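Local coordinates for protein glutaredoxin 1 (Francisella tularensis subsp. tularensis, PDB 3MSZ) that probably reduces protein disulfides as a small thioredoxin-fold enzyme of the glutaredoxin family, working with glutathione, at residues W19-F24 with F75-K79; R42-Y46 with I59-P63. One frame throughout, in Å; residues are numbered along the deposited sequence.

Contact 1: W19-F24 with F75-K79. With GSH (glutathione), chain D.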
ATOM      1  N   TRP A  19      -8.145  -4.987   4.898  1.00 18.14           N
ATOM      2  CA  TRP A  19      -9.105  -4.707   3.822  1.00 21.84           C
ATOM      3  C   TRP A  19      -8.396  -4.579   2.477  1.00 22.35           C
ATOM      4  O   TRP A  19      -8.918  -4.986   1.454  1.00 19.92           O
ATOM      5  CB  TRP A  19      -9.938  -3.444   4.070  1.00 20.40           C
ATOM      6  CG  TRP A  19     -10.631  -3.426   5.395  1.00 23.07           C
ATOM      7  CD1 TRP A  19     -10.836  -2.334   6.196  1.00 23.02           C
ATOM      8  CD2 TRP A  19     -11.176  -4.552   6.099  1.00 19.99           C
ATOM      9  NE1 TRP A  19     -11.484  -2.714   7.358  1.00 22.05           N
ATOM     10  CE2 TRP A  19     -11.727  -4.066   7.307  1.00 25.88           C
ATOM     11  CE3 TRP A  19     -11.298  -5.923   5.808  1.00 18.73           C
ATOM     12  CZ2 TRP A  19     -12.358  -4.905   8.240  1.00 29.39           C
ATOM     13  CZ3 TRP A  19     -11.930  -6.751   6.740  1.00 23.83           C
ATOM     14  CH2 TRP A  19     -12.433  -6.237   7.941  1.00 24.12           C
ATOM     15  N   ALA A  20      -7.215  -3.998   2.481  1.00 15.97           N
ATOM     16  CA  ALA A  20      -6.488  -3.810   1.235  1.00 20.61           C
ATOM     17  C   ALA A  20      -6.044  -5.139   0.666  1.00 22.66           C
ATOM     18  O   ALA A  20      -6.196  -5.410  -0.546  1.00 21.95           O
ATOM     19  CB  ALA A  20      -5.240  -2.868   1.470  1.00 20.51           C
ATOM     20  N   LYS A  21      -5.435  -5.960   1.517  1.00 24.76           N
ATOM     21  CA  LYS A  21      -4.976  -7.307   1.101  1.00 25.90           C
ATOM     22  C   LYS A  21      -6.145  -8.161   0.630  1.00 25.86           C
ATOM     23  O   LYS A  21      -6.067  -8.841  -0.392  1.00 28.60           O
ATOM     24  CB  LYS A  21      -4.250  -8.006   2.248  1.00 26.95           C
ATOM     25  CG  LYS A  21      -2.914  -7.351   2.582  1.00 28.05           C
ATOM     26  CD  LYS A  21      -2.147  -8.116   3.658  1.00 29.25           C
ATOM     27  CE  LYS A  21      -2.613  -7.698   5.049  1.00 33.43           C
ATOM     28  NZ  LYS A  21      -1.856  -8.406   6.132  1.00 38.02           N
ATOM     29  N   GLN A  22      -7.226  -8.134   1.401  1.00 23.11           N
ATOM     30  CA  GLN A  22      -8.428  -8.872   1.046  1.00 22.22           C
ATOM     31  C   GLN A  22      -8.941  -8.484  -0.334  1.00 23.74           C
ATOM     32  O   GLN A  22      -9.403  -9.338  -1.098  1.00 22.45           O
ATOM     33  CB  GLN A  22      -9.517  -8.580   2.070  1.00 21.14           C
ATOM     34  CG  GLN A  22     -10.814  -9.244   1.744  1.00 26.38           C
ATOM     35  CD  GLN A  22     -11.884  -8.952   2.808  1.00 30.66           C
ATOM     36  OE1 GLN A  22     -12.213  -9.807   3.623  1.00 34.37           O
ATOM     37  NE2 GLN A  22     -12.406  -7.736   2.797  1.00 21.39           N
ATOM     38  N   TRP A  23      -8.858  -7.196  -0.663  1.00 20.62           N
ATOM     39  CA  TRP A  23      -9.285  -6.753  -1.984  1.00 25.74           C
ATOM     40  C   TRP A  23      -8.447  -7.408  -3.096  1.00 24.79           C
ATOM     41  O   TRP A  23      -8.977  -7.884  -4.109  1.00 22.54           O
ATOM     42  CB  TRP A  23      -9.223  -5.221  -2.109  1.00 28.52           C
ATOM     43  CG  TRP A  23      -9.835  -4.722  -3.401  1.00 31.54           C
ATOM     44  CD1 TRP A  23     -11.166  -4.432  -3.626  1.00 37.24           C
ATOM     45  CD2 TRP A  23      -9.164  -4.504  -4.656  1.00 27.98           C
ATOM     46  NE1 TRP A  23     -11.349  -4.035  -4.933  1.00 38.29           N
ATOM     47  CE2 TRP A  23     -10.142  -4.059  -5.586  1.00 35.18           C
ATOM     48  CE3 TRP A  23      -7.840  -4.635  -5.083  1.00 25.12           C
ATOM     49  CZ2 TRP A  23      -9.829  -3.729  -6.925  1.00 31.15           C
ATOM     50  CZ3 TRP A  23      -7.528  -4.310  -6.429  1.00 36.45           C
ATOM     51  CH2 TRP A  23      -8.527  -3.872  -7.327  1.00 34.15           C
ATOM     52  N   PHE A  24      -7.133  -7.400  -2.925  1.00 24.21           N
ATOM     53  CA  PHE A  24      -6.250  -8.015  -3.911  1.00 29.58           C
ATOM     54  C   PHE A  24      -6.518  -9.514  -4.011  1.00 29.24           C
ATOM     55  O   PHE A  24      -6.617 -10.059  -5.115  1.00 26.26           O
ATOM     56  CB  PHE A  24      -4.782  -7.724  -3.578  1.00 28.23           C
ATOM     57  CG  PHE A  24      -4.383  -6.300  -3.887  1.00 27.12           C
ATOM     58  CD1 PHE A  24      -4.318  -5.860  -5.210  1.00 28.46           C
ATOM     59  CD2 PHE A  24      -4.102  -5.403  -2.873  1.00 29.81           C
ATOM     60  CE1 PHE A  24      -3.981  -4.536  -5.521  1.00 31.16           C
ATOM     61  CE2 PHE A  24      -3.741  -4.082  -3.169  1.00 31.04           C
ATOM     62  CZ  PHE A  24      -3.692  -3.651  -4.503  1.00 27.43           C
ATOM     63  N   PHE A  75      -6.220   2.660   1.577  1.00 19.52           N
ATOM     64  CA  PHE A  75      -7.357   1.869   1.144  1.00 25.61           C
ATOM     65  C   PHE A  75      -8.441   2.668   0.377  1.00 28.21           C
ATOM     66  O   PHE A  75      -8.988   2.198  -0.614  1.00 21.89           O
ATOM     67  CB  PHE A  75      -7.966   1.181   2.355  1.00 26.38           C
ATOM     68  CG  PHE A  75      -9.073   0.283   2.003  1.00 26.11           C
ATOM     69  CD1 PHE A  75     -10.370   0.564   2.408  1.00 27.14           C
ATOM     70  CD2 PHE A  75      -8.828  -0.842   1.248  1.00 23.58           C
ATOM     71  CE1 PHE A  75     -11.409  -0.297   2.076  1.00 29.87           C
ATOM     72  CE2 PHE A  75      -9.866  -1.686   0.884  1.00 27.97           C
ATOM     73  CZ  PHE A  75     -11.153  -1.414   1.311  1.00 27.45           C
ATOM     74  N   THR A  76      -8.742   3.876   0.851  1.00 27.62           N
ATOM     75  CA  THR A  76      -9.639   4.774   0.140  1.00 28.26           C
ATOM     76  C   THR A  76      -9.208   4.955  -1.292  1.00 30.98           C
ATOM     77  O   THR A  76     -10.029   4.860  -2.202  1.00 32.38           O
ATOM     78  CB  THR A  76      -9.703   6.137   0.828  1.00 34.42           C
ATOM     79  OG1 THR A  76     -10.343   5.963   2.095  1.00 39.39           O
ATOM     80  CG2 THR A  76     -10.487   7.171  -0.025  1.00 34.19           C
ATOM     81  N   GLU A  77      -7.915   5.193  -1.512  1.00 28.86           N
ATOM     82  CA  GLU A  77      -7.453   5.391  -2.875  1.00 25.93           C
ATOM     83  C   GLU A  77      -7.550   4.119  -3.685  1.00 30.03           C
ATOM     84  O   GLU A  77      -7.850   4.167  -4.882  1.00 28.77           O
ATOM     85  CB  GLU A  77      -6.036   5.945  -2.945  1.00 22.31           C
ATOM     86  CG  GLU A  77      -5.915   7.390  -2.509  1.00 25.20           C
ATOM     87  CD  GLU A  77      -5.763   7.537  -0.982  1.00 38.95           C
ATOM     88  OE1 GLU A  77      -5.711   6.505  -0.260  1.00 36.25           O
ATOM     89  OE2 GLU A  77      -5.683   8.690  -0.505  1.00 42.99           O
ATOM     90  N   LEU A  78      -7.278   2.980  -3.051  1.00 27.64           N
ATOM     91  CA  LEU A  78      -7.374   1.704  -3.751  1.00 25.48           C
ATOM     92  C   LEU A  78      -8.790   1.541  -4.296  1.00 30.54           C
ATOM     93  O   LEU A  78      -8.993   1.256  -5.472  1.00 36.30           O
ATOM     94  CB  LEU A  78      -7.042   0.548  -2.809  1.00 24.45           C
ATOM     95  CG  LEU A  78      -7.090  -0.872  -3.379  1.00 25.62           C
ATOM     96  CD1 LEU A  78      -6.082  -1.037  -4.512  1.00 25.38           C
ATOM     97  CD2 LEU A  78      -6.827  -1.891  -2.262  1.00 24.75           C
ATOM     98  N   LYS A  79      -9.770   1.725  -3.433  1.00 29.65           N
ATOM     99  CA  LYS A  79     -11.155   1.533  -3.850  1.00 35.12           C
ATOM    100  C   LYS A  79     -11.560   2.541  -4.920  1.00 38.98           C
ATOM    101  O   LYS A  79     -12.278   2.189  -5.869  1.00 39.29           O
ATOM    102  CB  LYS A  79     -12.087   1.614  -2.652  1.00 35.68           C
ATOM    103  CG  LYS A  79     -11.934   0.432  -1.720  1.00 37.97           C
ATOM    104  CD  LYS A  79     -12.156  -0.886  -2.474  1.00 45.42           C
ATOM    105  CE  LYS A  79     -13.624  -1.354  -2.341  1.00 51.77           C
ATOM    106  NZ  LYS A  79     -14.171  -1.872  -3.630  1.00 59.35           N
TER
HETATM  107  N1  GSH D  92      -8.678  10.713   5.203  1.00 58.88           N
HETATM  108  CA1 GSH D  92      -8.101   9.380   5.228  1.00 56.34           C
HETATM  109  C1  GSH D  92      -6.831   9.270   6.042  1.00 60.66           C
HETATM  110  O11 GSH D  92      -5.865  10.045   5.829  1.00 61.79           O
HETATM  111  O12 GSH D  92      -6.726   8.382   6.938  1.00 53.72           O
HETATM  112  CB1 GSH D  92      -9.045   8.361   5.848  1.00 43.90           C
HETATM  113  CG1 GSH D  92      -8.241   7.084   5.598  1.00 28.35           C
HETATM  114  CD1 GSH D  92      -8.990   5.851   5.906  1.00 36.84           C
HETATM  115  OE1 GSH D  92     -10.315   5.686   5.436  1.00 33.82           O
HETATM  116  N2  GSH D  92      -8.246   5.004   6.604  1.00 39.34           N
HETATM  117  CA2 GSH D  92      -6.857   4.903   6.233  1.00 37.86           C
HETATM  118  C2  GSH D  92      -6.701   4.364   4.852  1.00 36.46           C
HETATM  119  O2  GSH D  92      -5.573   3.557   4.522  1.00 28.35           O
HETATM  120  CB2 GSH D  92      -6.162   3.969   7.196  1.00 50.59           C
HETATM  121  SG2 GSH D  92      -5.342   4.886   8.521  1.00 60.55           S
HETATM  122  N3  GSH D  92      -7.693   4.687   3.992  1.00 35.13           N
HETATM  123  CA3 GSH D  92      -7.378   5.377   2.767  1.00 40.86           C
HETATM  124  C3  GSH D  92      -6.477   6.599   2.959  1.00 56.09           C
HETATM  125  O31 GSH D  92      -6.280   7.159   4.065  1.00 72.50           O
HETATM  126  O32 GSH D  92      -5.877   7.108   2.003  1.00 47.86           O
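Segments 19-24 and 75-79, on helices 15-26 and 75-80, run roughly parallel (25°), their axes 10.3 Å apart at closest approach, and A20 sits nearest F75, where a methyl group lets the backbones draw close. The ring of F75, CG anti to its backbone N (chi1 -176°), reaches across to segment 19-24. W19 CB lies over one face of that ring, 3.8 Å from the centroid of F75, a CH-pi contact, while K79 CG of its own helix lies over the opposite face. The W19 indole turns an edge toward the F75 face, with planes at 54°. One turn on, L78 lays its two methyls against both rings where W23 CE3 packs over F24: CD1 meets F24 CZ (3.5 Å) and W23 CE3, CD2 meets F24 CE2 and A20 O. K79 is bent so that CD and NZ lie obliquely beside the W23 indole, while the exposed lysine can keep its charge in solvent. F75 N, at its helix start, donates a nearly straight bond to glutathione O2 (3.1 Å). A20, F24 and L78 all rest on I65 of strand 64-67, F24 reaches strand 6-10, and helix 82-85 packs on W23 and L78.

Contact 2: R42-Y46 with I59-P63. With GSH (glutathione), chain D; CAC (cacodylate ion), chain C.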
ATOM      1  N   ARG A  42       8.351   2.302  11.372  1.00 28.84           N
ATOM      2  CA  ARG A  42       7.378   2.959  10.501  1.00 26.66           C
ATOM      3  C   ARG A  42       7.734   4.411  10.254  1.00 26.30           C
ATOM      4  O   ARG A  42       7.619   4.896   9.126  1.00 27.22           O
ATOM      5  CB  ARG A  42       5.946   2.855  11.034  1.00 24.41           C
ATOM      6  CG  ARG A  42       5.074   1.875  10.217  1.00 31.25           C
ATOM      7  CD  ARG A  42       3.695   1.639  10.833  1.00 28.59           C
ATOM      8  NE  ARG A  42       3.796   1.121  12.200  1.00 28.77           N
ATOM      9  CZ  ARG A  42       3.510   1.824  13.297  1.00 32.78           C
ATOM     10  NH1 ARG A  42       3.082   3.072  13.194  1.00 34.28           N
ATOM     11  NH2 ARG A  42       3.641   1.270  14.506  1.00 36.43           N
ATOM     12  N   SER A  43       8.167   5.122  11.286  1.00 25.62           N
ATOM     13  CA  SER A  43       8.416   6.552  11.080  1.00 27.97           C
ATOM     14  C   SER A  43       9.637   6.755  10.205  1.00 23.80           C
ATOM     15  O   SER A  43       9.713   7.727   9.471  1.00 24.06           O
ATOM     16  CB  SER A  43       8.543   7.326  12.391  1.00 35.84           C
ATOM     17  OG  SER A  43       9.409   6.668  13.259  1.00 42.75           O
ATOM     18  N   LYS A  44      10.584   5.822  10.285  1.00 26.43           N
ATOM     19  CA  LYS A  44      11.761   5.851   9.435  1.00 30.25           C
ATOM     20  C   LYS A  44      11.369   5.579   7.977  1.00 27.60           C
ATOM     21  O   LYS A  44      11.865   6.208   7.057  1.00 22.28           O
ATOM     22  CB  LYS A  44      12.788   4.817   9.908  1.00 34.20           C
ATOM     23  CG  LYS A  44      14.159   4.916   9.208  1.00 50.62           C
ATOM     24  CD  LYS A  44      15.061   3.689   9.478  1.00 59.96           C
ATOM     25  CE  LYS A  44      16.456   3.837   8.836  1.00 65.75           C
ATOM     26  NZ  LYS A  44      17.367   2.658   9.084  1.00 68.13           N
ATOM     27  N   PHE A  45      10.517   4.592   7.778  1.00 24.20           N
ATOM     28  CA  PHE A  45       9.937   4.335   6.477  1.00 24.12           C
ATOM     29  C   PHE A  45       9.144   5.560   5.934  1.00 22.50           C
ATOM     30  O   PHE A  45       9.319   5.962   4.786  1.00 22.73           O
ATOM     31  CB  PHE A  45       9.029   3.109   6.607  1.00 27.27           C
ATOM     32  CG  PHE A  45       8.142   2.892   5.429  1.00 29.53           C
ATOM     33  CD1 PHE A  45       8.641   2.314   4.276  1.00 30.27           C
ATOM     34  CD2 PHE A  45       6.812   3.258   5.478  1.00 31.38           C
ATOM     35  CE1 PHE A  45       7.828   2.121   3.183  1.00 36.95           C
ATOM     36  CE2 PHE A  45       5.988   3.051   4.391  1.00 34.00           C
ATOM     37  CZ  PHE A  45       6.497   2.483   3.241  1.00 33.05           C
ATOM     38  N   TYR A  46       8.287   6.166   6.755  1.00 18.23           N
ATOM     39  CA  TYR A  46       7.581   7.371   6.323  1.00 20.28           C
ATOM     40  C   TYR A  46       8.540   8.456   5.851  1.00 26.69           C
ATOM     41  O   TYR A  46       8.375   9.033   4.756  1.00 22.69           O
ATOM     42  CB  TYR A  46       6.677   7.945   7.427  1.00 23.79           C
ATOM     43  CG  TYR A  46       5.539   7.026   7.874  1.00 19.93           C
ATOM     44  CD1 TYR A  46       4.960   6.135   6.985  1.00 24.40           C
ATOM     45  CD2 TYR A  46       5.069   7.048   9.199  1.00 23.35           C
ATOM     46  CE1 TYR A  46       3.932   5.274   7.380  1.00 30.57           C
ATOM     47  CE2 TYR A  46       4.027   6.198   9.612  1.00 24.21           C
ATOM     48  CZ  TYR A  46       3.464   5.316   8.689  1.00 33.18           C
ATOM     49  OH  TYR A  46       2.435   4.470   9.050  1.00 34.99           O
ATOM     50  N   ILE A  59       3.182  10.528   3.337  1.00 18.63           N
ATOM     51  CA  ILE A  59       2.489   9.428   4.006  1.00 21.31           C
ATOM     52  C   ILE A  59       2.754   9.435   5.505  1.00 25.90           C
ATOM     53  O   ILE A  59       3.821   9.863   5.952  1.00 25.65           O
ATOM     54  CB  ILE A  59       2.884   8.040   3.422  0.83 20.30           C
ATOM     55  CG1 ILE A  59       4.391   7.757   3.636  0.92 15.82           C
ATOM     56  CG2 ILE A  59       2.534   7.958   1.922  1.00 19.96           C
ATOM     57  CD1 ILE A  59       4.799   6.243   3.387  0.74 15.34           C
ATOM     58  N   SER A  60       1.794   8.945   6.281  1.00 23.33           N
ATOM     59  CA  SER A  60       1.980   8.882   7.722  1.00 19.70           C
ATOM     60  C   SER A  60       1.079   7.819   8.330  0.84 25.37           C
ATOM     61  O   SER A  60       0.881   7.781   9.540  0.76 17.89           O
ATOM     62  CB  SER A  60       1.664  10.244   8.363  0.91 26.27           C
ATOM     63  OG  SER A  60       0.288  10.514   8.235  1.00 29.88           O
ATOM     64  N   THR A  61       0.540   6.955   7.478  1.00 23.90           N
ATOM     65  CA  THR A  61      -0.272   5.830   7.918  1.00 27.95           C
ATOM     66  C   THR A  61       0.036   4.619   7.033  1.00 24.48           C
ATOM     67  O   THR A  61       0.684   4.735   5.981  1.00 19.60           O
ATOM     68  CB  THR A  61      -1.784   6.156   7.801  1.00 27.35           C
ATOM     69  OG1 THR A  61      -2.154   6.274   6.417  1.00 27.61           O
ATOM     70  CG2 THR A  61      -2.100   7.484   8.509  1.00 30.53           C
ATOM     71  N   VAL A  62      -0.427   3.451   7.463  1.00 28.22           N
ATOM     72  CA  VAL A  62      -0.473   2.280   6.588  1.00 30.65           C
ATOM     73  C   VAL A  62      -1.932   1.882   6.502  1.00 25.93           C
ATOM     74  O   VAL A  62      -2.709   2.248   7.363  1.00 23.42           O
ATOM     75  CB  VAL A  62       0.368   1.108   7.123  1.00 28.58           C
ATOM     76  CG1 VAL A  62       1.857   1.388   6.886  1.00 26.41           C
ATOM     77  CG2 VAL A  62       0.071   0.906   8.617  1.00 27.59           C
ATOM     78  N   PRO A  63      -2.309   1.142   5.450  1.00 28.38           N
ATOM     79  CA  PRO A  63      -1.417   0.629   4.405  1.00 25.18           C
ATOM     80  C   PRO A  63      -0.972   1.706   3.395  1.00 23.98           C
ATOM     81  O   PRO A  63      -1.639   2.730   3.232  1.00 21.75           O
ATOM     82  CB  PRO A  63      -2.301  -0.409   3.696  1.00 21.91           C
ATOM     83  CG  PRO A  63      -3.653   0.209   3.790  1.00 21.11           C
ATOM     84  CD  PRO A  63      -3.726   0.842   5.151  1.00 23.03           C
TER
HETATM   85  N1  GSH D  92      -8.678  10.713   5.203  1.00 58.88           N
HETATM   86  CA1 GSH D  92      -8.101   9.380   5.228  1.00 56.34           C
HETATM   87  C1  GSH D  92      -6.831   9.270   6.042  1.00 60.66           C
HETATM   88  O11 GSH D  92      -5.865  10.045   5.829  1.00 61.79           O
HETATM   89  O12 GSH D  92      -6.726   8.382   6.938  1.00 53.72           O
HETATM   90  CB1 GSH D  92      -9.045   8.361   5.848  1.00 43.90           C
HETATM   91  CG1 GSH D  92      -8.241   7.084   5.598  1.00 28.35           C
HETATM   92  CD1 GSH D  92      -8.990   5.851   5.906  1.00 36.84           C
HETATM   93  OE1 GSH D  92     -10.315   5.686   5.436  1.00 33.82           O
HETATM   94  N2  GSH D  92      -8.246   5.004   6.604  1.00 39.34           N
HETATM   95  CA2 GSH D  92      -6.857   4.903   6.233  1.00 37.86           C
HETATM   96  C2  GSH D  92      -6.701   4.364   4.852  1.00 36.46           C
HETATM   97  O2  GSH D  92      -5.573   3.557   4.522  1.00 28.35           O
HETATM   98  CB2 GSH D  92      -6.162   3.969   7.196  1.00 50.59           C
HETATM   99  SG2 GSH D  92      -5.342   4.886   8.521  1.00 60.55           S
HETATM  100  N3  GSH D  92      -7.693   4.687   3.992  1.00 35.13           N
HETATM  101  CA3 GSH D  92      -7.378   5.377   2.767  1.00 40.86           C
HETATM  102  C3  GSH D  92      -6.477   6.599   2.959  1.00 56.09           C
HETATM  103  O31 GSH D  92      -6.280   7.159   4.065  1.00 72.50           O
HETATM  104  O32 GSH D  92      -5.877   7.108   2.003  1.00 47.86           O
HETATM  105 AS   CAC C  91      -1.539   3.684  11.876  1.00161.33          AS
HETATM  106  O1  CAC C  91      -2.743   2.463  12.155  1.00 83.18           O
HETATM  107  O2  CAC C  91      -1.525   3.927  10.169  1.00 35.09           O
HETATM  108  C1  CAC C  91      -2.025   5.357  12.785  1.00 85.65           C
HETATM  109  C2  CAC C  91       0.229   3.077  12.451  1.00 72.72           C
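The ring of Y46 is sandwiched between backbone groups. S60 CA stands over the centre of one face, 3.8 Å from the Y46 ring centroid and only 6° off the normal, a CH-pi contact; R42 O of its own helix lies over the opposite face, toward the rim. At the ring edge, near its plane, come I59 CD1 and V62 CG1. A tyrosine suits this place because its flat ring offers a face to the S60 backbone and its OH reaches on to T61: CG is anti to the carbonyl carbon (chi1 -63°), which lays the ring beside 59-61 and brings OH to 3.1 Å from T61 C. That hydroxyl also comes near the amides of T61 and V62, but at poor angles for bonding.

I59 meets two rings at once. Its CD1 is 3.6 Å from Y46 CD1 and equally close to F45 CE2, and its side chain crosses both at about a right angle; the CD1 tip touches both rings where they meet. F45 continues inward to meet the ring of Y9. R42 brings its CD methylene to V62 CG2, a loose contact, while NE and NH2 are held by the carbonyls of I36 and D37, which fixes the guanidinium's orientation near a cacodylate ion, probably from the crystallisation liquor.

V62 N donates to cacodylate O2 at 3.0 Å, with an angle of 159° at the hydrogen, and R11 NH1 binds the same ion. T61 CB is 3.8 Å from glutathione SG2, and P63 CD approaches glutathione O2. The peptide before P63 is cis, as in the cis-proline loop of the thioredoxin fold, which lies against the CxxC motif: V62 touches C14 and C17, and P63 touches Y16 and C17. Contact 2 thus backs helix 39-50 against the loop that forms one wall of the glutathione site.

Overall arrangement
Contact 2 is nested inside the chain loop closed by contact 1, and the two centres lie about 17 Å apart on opposite sides of the chain's centre. They meet at P63, whose CG is 4.2 Å from A20 CB and equally far from F75 N. Glutathione touches both: 59-63 supplies T61, V62 and P63 to its pocket, and the start of helix 75-80 supplies F75, T76 and E77. Segment 19-24 lies on helix 15-26, whose start carries the C14-C17 pair, the probable redox centre, seen as a disulfide in a known structure. V62 of contact 2 touches this pair, whereas A20 of contact 1 only lies near it.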